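Local coordinates for allophycocyanin beta-18 subunit apoprotein (Chroococcidiopsis thermalis PCC 7203, PDB 6HRK) that binds biliverdin IX alpha and fluoresces in the far-red to near-infrared, as an artificial biliprotein derived from a far-red-induced allophycocyanin subunit, at residues A[19-24]-A[106-111]; A[31-36]-A[97-102]; A[65-70]-A[125-130]. The protein carries 18 engineered substitutions. One frame throughout, in Å; residues are numbered along the deposited sequence.

Interaction 1: A[19-24]-A[106-111]; sequences AEVVKT and KIVKEK. Engineered in segment 19-24: V21 (natural residue Ile). Engineered in segment 106-111: K106 (natural residue Asn).
I107 of helix 94-115 meets V21 and T24 of helix 18-32 with its branches divided between the two. At the root of the side chain, I107 CB lies 4.1 Å from V21 CG1. The CG2 branch, anti to the backbone N of I107, comes closer: it is 3.8 Å from V21 CG2 and also lies over V21 CA at 4.0 Å. The other branch, CG1, stands beside the backbone N (chi1 -53°) and carries CD1 away from the valine to T24, where it meets CG2 at 4.0 Å. I107 and V21 thus run past each other in opposite directions, whereas I107 meets T24 at a slant. V21, an engineered residue that is Ile in the natural sequence, is buried and also reaches V108, its CG1 4.0 Å from V108 CG2. T24 turns its hydroxyl back to its own helix: OG1 donates to E20 O at 2.6 Å, from above the carbonyl plane, and the backbone N of T24 shares that acceptor. The methyl CG2 is thereby the part of T24 that faces I107. No hydrogen bond crosses the contact, which is purely apolar. L60 of helix 46-69 touches both V21 and V108. The two short axes pass 9.9 Å apart with N-to-C directions 131° from each other, an oblique, nearer-antiparallel helix crossing within the globin-like all-helical fold of phycobilisome proteins.

Interaction 2: A[31-36]-A[97-102]; sequences QEYPEL and TARSIQ
R99 NH1 is gripped by both carboxylate oxygens of E32, unequally. The stronger bond runs from R99 NH1 to E32 OE1 at 3.0 Å, with an angle of 146° at the hydrogen; the second, to E32 OE2 at 3.3 Å, is weak. OE1 receives the N-H on its syn lone pair, the side facing OE2, which is consistent with the weak second bond to that oxygen. The acceptor OE1 sits at the edge of the guanidinium but 24° out of its plane, and the two flat groups are turned about midway between coplanar and perpendicular. The salt bridge thus rests on a single nitrogen and not on the flat, two-nitrogen pairing. E32 reaches across with an extended chain. R99 leaves its helix with CG anti to the backbone N (chi1 171°), which puts CG beside Y33, and the later bends at chi2 and chi3 carry the guanidinium to E32. R99 CB and CG each come within 4.1 Å of Y33 CE2, the two side chains crossing at about a right angle. Y33 is the first residue to depart from helical geometry after helix 18-32, and its ring also touches C95 and P96 on helix 94-115. R99 leans on L29 as well, while E32 touches L103. Within the same helix as R99, the buried S100 donates from OG to T97 O at 2.6 Å, from above the carbonyl plane, and both residues touch the bound biliverdin. The salt bridge and the tyrosine thus join the end of helix 18-32 to a helix that, through T97 and S100 on neighbouring faces, also lines the chromophore pocket of this biliprotein.

Interaction 3: A[65-70]-A[125-130]; sequences YAIVAG and EPFDYI. Engineered in segment 125-130: I130 (natural residue Val).
Within 65-70, A66 is the first residue to meet 125-130: A66 CB lies 3.5 Å from P126 CB and 3.9 Å from P126 CG. One residue on, I67 starts out along the flank of its helix but bends its end inward. With CG1 beside the backbone N (chi1 -65°), that branch crosses the proline ring at about a right angle, CG1 lying 3.8 Å from P126 CG and 4.1 Å from P126 CD. CD1 continues past the ring, 4.1 Å from P126 CG, and ends at the edge of the F127 ring, near its plane, 4.3 Å from CE1. The carbonyl of I67 accepts a hydrogen bond from R7. At G70 the helix is left with a positive phi of 120°, and just beyond it A72 donates its backbone N to E125 OE2. P126 stands in the first turn of helix 125-134, and its ring also touches C63 of helix 46-69, while F127 leans on L60 and C63. The short axes pass 9.9 Å apart. All four touching residues are buried and no hydrogen bond passes between the two segments, so the two helices are joined here by apolar contact alone, without directional bonds to set their register.

How the interactions relate
From the N terminus, helix 18-32 contributes first to interaction 1 (19-24) and then, at its C-terminal end and the turn that follows, to interaction 2 (31-36). Both close on helix 94-115, in reverse order: 97-102 comes before 106-111, so the loop of interaction 2 lies within that of interaction 1, and the two helices are tied at two places whose centres are about 14 Å apart. Interaction 3 begins inside both loops, at the end of helix 46-69, and closes beyond them on helix 125-134, crossing each. Interactions 2 and 3 also touch directly: Q102 probably hydrogen-bonds D128, and I101 packs on F127 and I130, joining helix 94-115 to helix 125-134.

Interaction 1: A[19-24]-A[106-111]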
ATOM      1  N   ALA A  19       4.417 -10.883  -1.371  1.00 43.21           N
ATOM      2  CA  ALA A  19       4.772 -10.790  -2.792  1.00 42.51           C
ATOM      3  C   ALA A  19       3.552 -10.833  -3.716  1.00 41.76           C
ATOM      4  O   ALA A  19       3.499 -10.093  -4.696  1.00 40.71           O
ATOM      5  CB  ALA A  19       5.757 -11.891  -3.166  1.00 42.35           C
ATOM      6  N   GLU A  20       2.578 -11.687  -3.397  1.00 41.37           N
ATOM      7  CA  GLU A  20       1.376 -11.840  -4.225  1.00 41.32           C
ATOM      8  C   GLU A  20       0.428 -10.649  -4.116  1.00 40.66           C
ATOM      9  O   GLU A  20      -0.114 -10.209  -5.127  1.00 41.61           O
ATOM     10  CB  GLU A  20       0.615 -13.114  -3.862  1.00 42.16           C
ATOM     11  CG  GLU A  20      -0.393 -13.559  -4.923  1.00 42.74           C
ATOM     12  CD  GLU A  20      -1.751 -13.933  -4.351  1.00 43.22           C
ATOM     13  OE1 GLU A  20      -1.808 -14.641  -3.324  1.00 43.80           O
ATOM     14  OE2 GLU A  20      -2.772 -13.520  -4.940  1.00 43.49           O
ATOM     15  N   VAL A  21       0.218 -10.149  -2.897  1.00 39.79           N
ATOM     16  CA  VAL A  21      -0.634  -8.966  -2.663  1.00 39.16           C
ATOM     17  C   VAL A  21      -0.157  -7.762  -3.486  1.00 38.32           C
ATOM     18  O   VAL A  21      -0.980  -7.038  -4.047  1.00 37.83           O
ATOM     19  CB  VAL A  21      -0.718  -8.602  -1.152  1.00 39.00           C
ATOM     20  CG1 VAL A  21      -1.291  -7.203  -0.925  1.00 38.72           C
ATOM     21  CG2 VAL A  21      -1.554  -9.632  -0.401  1.00 39.33           C
ATOM     22  N   VAL A  22       1.162  -7.564  -3.552  1.00 37.69           N
ATOM     23  CA  VAL A  22       1.755  -6.495  -4.362  1.00 37.41           C
ATOM     24  C   VAL A  22       1.493  -6.789  -5.839  1.00 37.75           C
ATOM     25  O   VAL A  22       0.808  -6.016  -6.506  1.00 38.41           O
ATOM     26  CB  VAL A  22       3.274  -6.323  -4.092  1.00 37.12           C
ATOM     27  CG1 VAL A  22       3.911  -5.345  -5.078  1.00 36.94           C
ATOM     28  CG2 VAL A  22       3.516  -5.846  -2.662  1.00 37.00           C
ATOM     29  N   LYS A  23       2.005  -7.921  -6.324  1.00 37.63           N
ATOM     30  CA  LYS A  23       1.849  -8.331  -7.736  1.00 37.72           C
ATOM     31  C   LYS A  23       0.396  -8.317  -8.231  1.00 37.20           C
ATOM     32  O   LYS A  23       0.137  -7.953  -9.380  1.00 37.37           O
ATOM     33  CB  LYS A  23       2.484  -9.715  -7.987  1.00 38.34           C
ATOM     34  CG  LYS A  23       3.932  -9.676  -8.478  1.00 38.47           C
ATOM     35  CD  LYS A  23       4.878  -8.948  -7.531  1.00 38.37           C
ATOM     36  CE  LYS A  23       6.290  -8.869  -8.098  1.00 38.78           C
ATOM     37  NZ  LYS A  23       6.396  -7.993  -9.302  1.00 38.58           N
ATOM     38  N   THR A  24      -0.537  -8.707  -7.364  1.00 36.65           N
ATOM     39  CA  THR A  24      -1.971  -8.641  -7.660  1.00 36.36           C
ATOM     40  C   THR A  24      -2.468  -7.190  -7.708  1.00 36.47           C
ATOM     41  O   THR A  24      -3.271  -6.837  -8.576  1.00 36.61           O
ATOM     42  CB  THR A  24      -2.798  -9.424  -6.611  1.00 36.17           C
ATOM     43  OG1 THR A  24      -2.282 -10.754  -6.483  1.00 35.56           O
ATOM     44  CG2 THR A  24      -4.275  -9.492  -7.004  1.00 36.03           C
ATOM     45  N   LYS A 106      -7.652  -3.854  -0.175  1.00 34.98           N
ATOM     46  CA  LYS A 106      -8.678  -4.761  -0.698  1.00 35.43           C
ATOM     47  C   LYS A 106      -8.191  -6.203  -0.848  1.00 35.88           C
ATOM     48  O   LYS A 106      -8.921  -7.132  -0.507  1.00 36.31           O
ATOM     49  CB  LYS A 106      -9.204  -4.258  -2.047  1.00 35.07           C
ATOM     50  N   ILE A 107      -6.965  -6.385  -1.342  1.00 36.36           N
ATOM     51  CA  ILE A 107      -6.400  -7.733  -1.529  1.00 37.13           C
ATOM     52  C   ILE A 107      -6.150  -8.407  -0.172  1.00 37.41           C
ATOM     53  O   ILE A 107      -6.383  -9.609  -0.028  1.00 37.37           O
ATOM     54  CB  ILE A 107      -5.096  -7.741  -2.379  1.00 37.17           C
ATOM     55  CG1 ILE A 107      -5.275  -7.009  -3.725  1.00 37.63           C
ATOM     56  CG2 ILE A 107      -4.625  -9.170  -2.642  1.00 37.38           C
ATOM     57  CD1 ILE A 107      -6.550  -7.335  -4.478  1.00 38.02           C
ATOM     58  N   VAL A 108      -5.682  -7.632   0.809  1.00 37.63           N
ATOM     59  CA  VAL A 108      -5.492  -8.128   2.181  1.00 37.94           C
ATOM     60  C   VAL A 108      -6.833  -8.502   2.824  1.00 38.12           C
ATOM     61  O   VAL A 108      -6.934  -9.545   3.466  1.00 37.82           O
ATOM     62  CB  VAL A 108      -4.714  -7.108   3.060  1.00 37.88           C
ATOM     63  CG1 VAL A 108      -4.748  -7.487   4.539  1.00 37.93           C
ATOM     64  CG2 VAL A 108      -3.269  -7.009   2.590  1.00 37.69           C
ATOM     65  N   LYS A 109      -7.847  -7.657   2.641  1.00 39.67           N
ATOM     66  CA  LYS A 109      -9.198  -7.904   3.186  1.00 41.26           C
ATOM     67  C   LYS A 109      -9.836  -9.197   2.655  1.00 43.07           C
ATOM     68  O   LYS A 109     -10.525  -9.896   3.403  1.00 43.28           O
ATOM     69  CB  LYS A 109     -10.124  -6.710   2.908  1.00 41.29           C
ATOM     70  CG  LYS A 109      -9.721  -5.423   3.627  1.00 41.04           C
ATOM     71  CD  LYS A 109     -10.470  -5.190   4.932  1.00 41.10           C
ATOM     72  CE  LYS A 109     -11.737  -4.372   4.726  1.00 41.06           C
ATOM     73  NZ  LYS A 109     -12.335  -3.951   6.023  1.00 40.93           N
ATOM     74  N   GLU A 110      -9.604  -9.507   1.376  1.00 45.32           N
ATOM     75  CA  GLU A 110     -10.058 -10.773   0.774  1.00 46.85           C
ATOM     76  C   GLU A 110      -9.399 -11.986   1.428  1.00 48.46           C
ATOM     77  O   GLU A 110     -10.085 -12.932   1.819  1.00 49.58           O
ATOM     78  CB  GLU A 110      -9.763 -10.815  -0.731  1.00 46.92           C
ATOM     79  CG  GLU A 110     -10.644  -9.928  -1.596  1.00 46.57           C
ATOM     80  CD  GLU A 110     -10.161  -9.862  -3.037  1.00 46.65           C
ATOM     81  OE1 GLU A 110      -9.716 -10.903  -3.570  1.00 46.63           O
ATOM     82  OE2 GLU A 110     -10.226  -8.768  -3.641  1.00 46.02           O
ATOM     83  N   LYS A 111      -8.070 -11.950   1.529  1.00 49.91           N
ATOM     84  CA  LYS A 111      -7.288 -13.078   2.054  1.00 51.68           C
ATOM     85  C   LYS A 111      -7.569 -13.375   3.532  1.00 52.51           C
ATOM     86  O   LYS A 111      -7.541 -14.537   3.942  1.00 52.67           O
ATOM     87  CB  LYS A 111      -5.784 -12.847   1.839  1.00 52.47           C
ATOM     88  CG  LYS A 111      -5.349 -12.823   0.379  1.00 52.99           C
ATOM     89  CD  LYS A 111      -5.454 -14.194  -0.274  1.00 53.27           C
TER

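Interaction 2: A[31-36]-A[97-102]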
ATOM      1  N   GLN A  31      -4.369  -1.712 -15.132  1.00 38.31           N
ATOM      2  CA  GLN A  31      -5.642  -1.714 -15.874  1.00 39.02           C
ATOM      3  C   GLN A  31      -6.332  -0.355 -15.775  1.00 38.28           C
ATOM      4  O   GLN A  31      -6.757   0.214 -16.780  1.00 37.46           O
ATOM      5  CB  GLN A  31      -6.602  -2.802 -15.364  1.00 39.98           C
ATOM      6  CG  GLN A  31      -6.518  -4.130 -16.101  1.00 41.51           C
ATOM      7  CD  GLN A  31      -7.756  -4.987 -15.878  1.00 42.61           C
ATOM      8  OE1 GLN A  31      -8.143  -5.252 -14.738  1.00 43.48           O
ATOM      9  NE2 GLN A  31      -8.384  -5.418 -16.969  1.00 42.78           N
ATOM     10  N   GLU A  32      -6.433   0.150 -14.549  1.00 38.56           N
ATOM     11  CA  GLU A  32      -7.139   1.403 -14.265  1.00 38.22           C
ATOM     12  C   GLU A  32      -6.289   2.631 -14.593  1.00 37.62           C
ATOM     13  O   GLU A  32      -6.835   3.673 -14.966  1.00 37.68           O
ATOM     14  CB  GLU A  32      -7.581   1.438 -12.802  1.00 38.15           C
ATOM     15  CG  GLU A  32      -8.489   0.279 -12.409  1.00 38.11           C
ATOM     16  CD  GLU A  32      -8.767   0.227 -10.923  1.00 37.95           C
ATOM     17  OE1 GLU A  32      -8.992   1.293 -10.322  1.00 37.99           O
ATOM     18  OE2 GLU A  32      -8.770  -0.881 -10.351  1.00 39.00           O
ATOM     19  N   TYR A  33      -4.967   2.507 -14.442  1.00 36.60           N
ATOM     20  CA  TYR A  33      -4.013   3.551 -14.824  1.00 36.60           C
ATOM     21  C   TYR A  33      -2.979   2.995 -15.808  1.00 37.24           C
ATOM     22  O   TYR A  33      -1.836   2.735 -15.427  1.00 37.50           O
ATOM     23  CB  TYR A  33      -3.322   4.118 -13.583  1.00 36.25           C
ATOM     24  CG  TYR A  33      -4.262   4.862 -12.667  1.00 35.79           C
ATOM     25  CD1 TYR A  33      -4.494   6.225 -12.835  1.00 35.73           C
ATOM     26  CD2 TYR A  33      -4.930   4.201 -11.634  1.00 35.79           C
ATOM     27  CE1 TYR A  33      -5.358   6.915 -11.992  1.00 35.81           C
ATOM     28  CE2 TYR A  33      -5.797   4.881 -10.790  1.00 35.72           C
ATOM     29  CZ  TYR A  33      -6.004   6.235 -10.973  1.00 35.27           C
ATOM     30  OH  TYR A  33      -6.859   6.912 -10.144  1.00 35.38           O
ATOM     31  N   PRO A  34      -3.376   2.812 -17.088  1.00 37.52           N
ATOM     32  CA  PRO A  34      -2.446   2.296 -18.106  1.00 37.56           C
ATOM     33  C   PRO A  34      -1.329   3.269 -18.500  1.00 37.50           C
ATOM     34  O   PRO A  34      -0.356   2.848 -19.126  1.00 37.10           O
ATOM     35  CB  PRO A  34      -3.362   1.998 -19.299  1.00 37.74           C
ATOM     36  CG  PRO A  34      -4.504   2.936 -19.134  1.00 37.81           C
ATOM     37  CD  PRO A  34      -4.709   3.090 -17.658  1.00 37.73           C
ATOM     38  N   GLU A  35      -1.476   4.549 -18.146  1.00 37.81           N
ATOM     39  CA  GLU A  35      -0.414   5.554 -18.312  1.00 38.08           C
ATOM     40  C   GLU A  35       0.915   5.215 -17.630  1.00 38.59           C
ATOM     41  O   GLU A  35       1.973   5.612 -18.121  1.00 39.86           O
ATOM     42  CB  GLU A  35      -0.906   6.933 -17.853  1.00 37.91           C
ATOM     43  CG  GLU A  35      -1.298   7.017 -16.382  1.00 38.50           C
ATOM     44  CD  GLU A  35      -2.724   7.491 -16.191  1.00 38.91           C
ATOM     45  OE1 GLU A  35      -2.918   8.600 -15.651  1.00 40.72           O
ATOM     46  OE2 GLU A  35      -3.652   6.761 -16.595  1.00 38.36           O
ATOM     47  N   LEU A  36       0.860   4.471 -16.524  1.00 38.67           N
ATOM     48  CA  LEU A  36       2.058   4.097 -15.765  1.00 38.35           C
ATOM     49  C   LEU A  36       3.017   3.188 -16.544  1.00 38.75           C
ATOM     50  O   LEU A  36       4.222   3.217 -16.301  1.00 38.83           O
ATOM     51  CB  LEU A  36       1.679   3.424 -14.438  1.00 38.13           C
ATOM     52  CG  LEU A  36       0.705   4.136 -13.486  1.00 37.72           C
ATOM     53  CD1 LEU A  36       0.738   3.466 -12.119  1.00 37.85           C
ATOM     54  CD2 LEU A  36       0.988   5.627 -13.364  1.00 37.53           C
ATOM     55  N   THR A  97      -0.754   6.321  -6.741  1.00 28.83           N
ATOM     56  CA  THR A  97      -0.047   5.878  -5.527  1.00 28.07           C
ATOM     57  C   THR A  97      -1.030   5.579  -4.397  1.00 28.43           C
ATOM     58  O   THR A  97      -0.879   4.585  -3.681  1.00 28.04           O
ATOM     59  CB  THR A  97       0.967   6.941  -5.040  1.00 27.75           C
ATOM     60  OG1 THR A  97       1.835   7.316  -6.118  1.00 27.30           O
ATOM     61  CG2 THR A  97       1.809   6.416  -3.877  1.00 27.52           C
ATOM     62  N   ALA A  98      -2.030   6.446  -4.243  1.00 28.91           N
ATOM     63  CA  ALA A  98      -3.092   6.243  -3.260  1.00 28.72           C
ATOM     64  C   ALA A  98      -3.918   5.004  -3.593  1.00 28.84           C
ATOM     65  O   ALA A  98      -4.182   4.185  -2.711  1.00 29.11           O
ATOM     66  CB  ALA A  98      -3.985   7.474  -3.171  1.00 28.72           C
ATOM     67  N   ARG A  99      -4.312   4.870  -4.863  1.00 29.20           N
ATOM     68  CA  ARG A  99      -5.064   3.695  -5.337  1.00 29.41           C
ATOM     69  C   ARG A  99      -4.324   2.397  -5.036  1.00 29.58           C
ATOM     70  O   ARG A  99      -4.922   1.463  -4.515  1.00 29.71           O
ATOM     71  CB  ARG A  99      -5.348   3.789  -6.843  1.00 29.27           C
ATOM     72  CG  ARG A  99      -5.943   2.532  -7.488  1.00 29.34           C
ATOM     73  CD  ARG A  99      -7.436   2.613  -7.759  1.00 29.33           C
ATOM     74  NE  ARG A  99      -8.277   2.361  -6.583  1.00 29.10           N
ATOM     75  CZ  ARG A  99      -9.199   1.395  -6.460  1.00 28.88           C
ATOM     76  NH1 ARG A  99      -9.459   0.527  -7.441  1.00 28.65           N
ATOM     77  NH2 ARG A  99      -9.891   1.296  -5.325  1.00 28.52           N
ATOM     78  N   SER A 100      -3.036   2.345  -5.371  1.00 30.29           N
ATOM     79  CA  SER A 100      -2.227   1.131  -5.169  1.00 30.80           C
ATOM     80  C   SER A 100      -2.261   0.642  -3.718  1.00 31.04           C
ATOM     81  O   SER A 100      -2.348  -0.562  -3.471  1.00 31.43           O
ATOM     82  CB  SER A 100      -0.780   1.360  -5.620  1.00 31.13           C
ATOM     83  OG  SER A 100      -0.165   2.411  -4.899  1.00 31.29           O
ATOM     84  N   ILE A 101      -2.213   1.584  -2.777  1.00 31.29           N
ATOM     85  CA  ILE A 101      -2.337   1.288  -1.345  1.00 31.13           C
ATOM     86  C   ILE A 101      -3.753   0.789  -1.032  1.00 31.49           C
ATOM     87  O   ILE A 101      -3.920  -0.234  -0.369  1.00 31.42           O
ATOM     88  CB  ILE A 101      -1.964   2.521  -0.481  1.00 31.15           C
ATOM     89  CG1 ILE A 101      -0.470   2.836  -0.636  1.00 31.40           C
ATOM     90  CG2 ILE A 101      -2.287   2.298   0.994  1.00 31.08           C
ATOM     91  CD1 ILE A 101      -0.102   4.266  -0.305  1.00 31.66           C
ATOM     92  N   GLN A 102      -4.761   1.502  -1.528  1.00 31.76           N
ATOM     93  CA  GLN A 102      -6.161   1.120  -1.309  1.00 32.17           C
ATOM     94  C   GLN A 102      -6.531  -0.206  -1.993  1.00 31.97           C
ATOM     95  O   GLN A 102      -7.422  -0.915  -1.523  1.00 31.90           O
ATOM     96  CB  GLN A 102      -7.113   2.237  -1.767  1.00 33.11           C
ATOM     97  CG  GLN A 102      -6.987   3.561  -1.013  1.00 33.68           C
ATOM     98  CD  GLN A 102      -7.648   3.551   0.355  1.00 35.00           C
ATOM     99  OE1 GLN A 102      -7.720   2.517   1.020  1.00 36.38           O
ATOM    100  NE2 GLN A 102      -8.127   4.714   0.788  1.00 35.44           N
TER

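Interaction 3: A[65-70]-A[125-130]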
ATOM      1  N   TYR A  65       3.143  -3.412  10.152  1.00 33.47           N
ATOM      2  CA  TYR A  65       3.722  -2.927  11.411  1.00 33.70           C
ATOM      3  C   TYR A  65       2.754  -2.016  12.170  1.00 33.61           C
ATOM      4  O   TYR A  65       2.610  -2.145  13.383  1.00 34.09           O
ATOM      5  CB  TYR A  65       5.050  -2.192  11.147  1.00 33.72           C
ATOM      6  CG  TYR A  65       5.601  -1.431  12.334  1.00 33.32           C
ATOM      7  CD1 TYR A  65       5.783  -2.056  13.569  1.00 33.45           C
ATOM      8  CD2 TYR A  65       5.945  -0.082  12.224  1.00 33.45           C
ATOM      9  CE1 TYR A  65       6.284  -1.356  14.659  1.00 33.67           C
ATOM     10  CE2 TYR A  65       6.450   0.624  13.307  1.00 33.26           C
ATOM     11  CZ  TYR A  65       6.617  -0.014  14.521  1.00 33.22           C
ATOM     12  OH  TYR A  65       7.119   0.686  15.588  1.00 33.37           O
ATOM     13  N   ALA A  66       2.100  -1.105  11.450  1.00 33.57           N
ATOM     14  CA  ALA A  66       1.121  -0.196  12.045  1.00 33.67           C
ATOM     15  C   ALA A  66      -0.032  -0.936  12.731  1.00 34.11           C
ATOM     16  O   ALA A  66      -0.458  -0.541  13.818  1.00 34.41           O
ATOM     17  CB  ALA A  66       0.581   0.760  10.993  1.00 33.76           C
ATOM     18  N   ILE A  67      -0.521  -2.006  12.101  1.00 34.87           N
ATOM     19  CA  ILE A  67      -1.588  -2.843  12.678  1.00 35.19           C
ATOM     20  C   ILE A  67      -1.079  -3.628  13.894  1.00 35.17           C
ATOM     21  O   ILE A  67      -1.785  -3.730  14.894  1.00 35.97           O
ATOM     22  CB  ILE A  67      -2.203  -3.808  11.630  1.00 35.41           C
ATOM     23  CG1 ILE A  67      -2.921  -3.019  10.526  1.00 35.57           C
ATOM     24  CG2 ILE A  67      -3.192  -4.780  12.276  1.00 35.58           C
ATOM     25  CD1 ILE A  67      -3.033  -3.763   9.210  1.00 35.53           C
ATOM     26  N   VAL A  68       0.131  -4.181  13.801  1.00 35.23           N
ATOM     27  CA  VAL A  68       0.755  -4.903  14.924  1.00 35.02           C
ATOM     28  C   VAL A  68       1.079  -3.963  16.087  1.00 34.68           C
ATOM     29  O   VAL A  68       0.870  -4.319  17.247  1.00 34.66           O
ATOM     30  CB  VAL A  68       2.028  -5.668  14.477  1.00 35.10           C
ATOM     31  CG1 VAL A  68       2.825  -6.200  15.668  1.00 35.42           C
ATOM     32  CG2 VAL A  68       1.647  -6.818  13.558  1.00 34.70           C
ATOM     33  N   ALA A  69       1.579  -2.770  15.771  1.00 34.65           N
ATOM     34  CA  ALA A  69       1.978  -1.794  16.790  1.00 34.47           C
ATOM     35  C   ALA A  69       0.808  -1.185  17.578  1.00 34.52           C
ATOM     36  O   ALA A  69       1.024  -0.636  18.658  1.00 34.17           O
ATOM     37  CB  ALA A  69       2.813  -0.689  16.161  1.00 34.44           C
ATOM     38  N   GLY A  70      -0.411  -1.270  17.035  1.00 34.49           N
ATOM     39  CA  GLY A  70      -1.613  -0.744  17.687  1.00 34.88           C
ATOM     40  C   GLY A  70      -2.350   0.325  16.892  1.00 35.30           C
ATOM     41  O   GLY A  70      -3.496   0.649  17.212  1.00 36.18           O
ATOM     42  N   GLU A 125      -7.110   1.167   8.780  1.00 32.41           N
ATOM     43  CA  GLU A 125      -6.489   2.391   9.324  1.00 31.87           C
ATOM     44  C   GLU A 125      -5.193   2.895   8.642  1.00 31.32           C
ATOM     45  O   GLU A 125      -5.185   4.013   8.122  1.00 31.38           O
ATOM     46  CB  GLU A 125      -6.307   2.245  10.849  1.00 31.67           C
ATOM     47  CG  GLU A 125      -5.327   3.219  11.484  1.00 31.46           C
ATOM     48  CD  GLU A 125      -5.346   3.187  12.995  1.00 31.08           C
ATOM     49  OE1 GLU A 125      -5.859   2.221  13.601  1.00 30.73           O
ATOM     50  OE2 GLU A 125      -4.811   4.148  13.573  1.00 30.59           O
ATOM     51  N   PRO A 126      -4.102   2.097   8.657  1.00 30.68           N
ATOM     52  CA  PRO A 126      -2.844   2.587   8.069  1.00 30.30           C
ATOM     53  C   PRO A 126      -2.818   2.654   6.536  1.00 30.36           C
ATOM     54  O   PRO A 126      -1.949   3.328   5.978  1.00 30.69           O
ATOM     55  CB  PRO A 126      -1.816   1.581   8.576  1.00 30.29           C
ATOM     56  CG  PRO A 126      -2.585   0.322   8.730  1.00 29.94           C
ATOM     57  CD  PRO A 126      -3.929   0.753   9.240  1.00 30.08           C
ATOM     58  N   PHE A 127      -3.741   1.955   5.871  1.00 30.47           N
ATOM     59  CA  PHE A 127      -3.910   2.065   4.417  1.00 30.09           C
ATOM     60  C   PHE A 127      -4.588   3.389   4.086  1.00 30.09           C
ATOM     61  O   PHE A 127      -4.119   4.129   3.223  1.00 29.90           O
ATOM     62  CB  PHE A 127      -4.737   0.902   3.855  1.00 29.85           C
ATOM     63  CG  PHE A 127      -4.047  -0.432   3.924  1.00 29.51           C
ATOM     64  CD1 PHE A 127      -4.135  -1.217   5.063  1.00 29.74           C
ATOM     65  CD2 PHE A 127      -3.328  -0.916   2.839  1.00 29.41           C
ATOM     66  CE1 PHE A 127      -3.510  -2.454   5.131  1.00 29.66           C
ATOM     67  CE2 PHE A 127      -2.699  -2.152   2.896  1.00 29.56           C
ATOM     68  CZ  PHE A 127      -2.788  -2.921   4.044  1.00 29.70           C
ATOM     69  N   ASP A 128      -5.688   3.675   4.785  1.00 30.73           N
ATOM     70  CA  ASP A 128      -6.404   4.952   4.653  1.00 31.54           C
ATOM     71  C   ASP A 128      -5.611   6.161   5.174  1.00 32.10           C
ATOM     72  O   ASP A 128      -5.803   7.276   4.685  1.00 32.43           O
ATOM     73  CB  ASP A 128      -7.762   4.898   5.374  1.00 31.55           C
ATOM     74  CG  ASP A 128      -8.755   3.949   4.713  1.00 31.91           C
ATOM     75  OD1 ASP A 128      -8.663   3.700   3.491  1.00 32.27           O
ATOM     76  OD2 ASP A 128      -9.655   3.460   5.426  1.00 32.54           O
ATOM     77  N   TYR A 129      -4.746   5.948   6.165  1.00 32.76           N
ATOM     78  CA  TYR A 129      -3.931   7.030   6.725  1.00 33.55           C
ATOM     79  C   TYR A 129      -2.814   7.437   5.766  1.00 33.84           C
ATOM     80  O   TYR A 129      -2.669   8.619   5.443  1.00 34.73           O
ATOM     81  CB  TYR A 129      -3.340   6.630   8.080  1.00 33.69           C
ATOM     82  CG  TYR A 129      -2.463   7.701   8.692  1.00 34.00           C
ATOM     83  CD1 TYR A 129      -3.006   8.910   9.122  1.00 34.04           C
ATOM     84  CD2 TYR A 129      -1.086   7.513   8.828  1.00 34.28           C
ATOM     85  CE1 TYR A 129      -2.206   9.898   9.678  1.00 34.43           C
ATOM     86  CE2 TYR A 129      -0.279   8.494   9.385  1.00 34.47           C
ATOM     87  CZ  TYR A 129      -0.842   9.684   9.807  1.00 34.57           C
ATOM     88  OH  TYR A 129      -0.041  10.657  10.358  1.00 35.00           O
ATOM     89  N   ILE A 130      -2.035   6.454   5.318  1.00 33.74           N
ATOM     90  CA  ILE A 130      -0.949   6.688   4.355  1.00 33.75           C
ATOM     91  C   ILE A 130      -1.509   7.230   3.031  1.00 34.00           C
ATOM     92  O   ILE A 130      -0.924   8.141   2.445  1.00 34.09           O
ATOM     93  CB  ILE A 130      -0.095   5.409   4.124  1.00 33.83           C
ATOM     94  CG1 ILE A 130       0.674   5.045   5.404  1.00 33.91           C
ATOM     95  CG2 ILE A 130       0.897   5.602   2.977  1.00 33.38           C
ATOM     96  CD1 ILE A 130       1.275   3.654   5.402  1.00 34.07           C
TER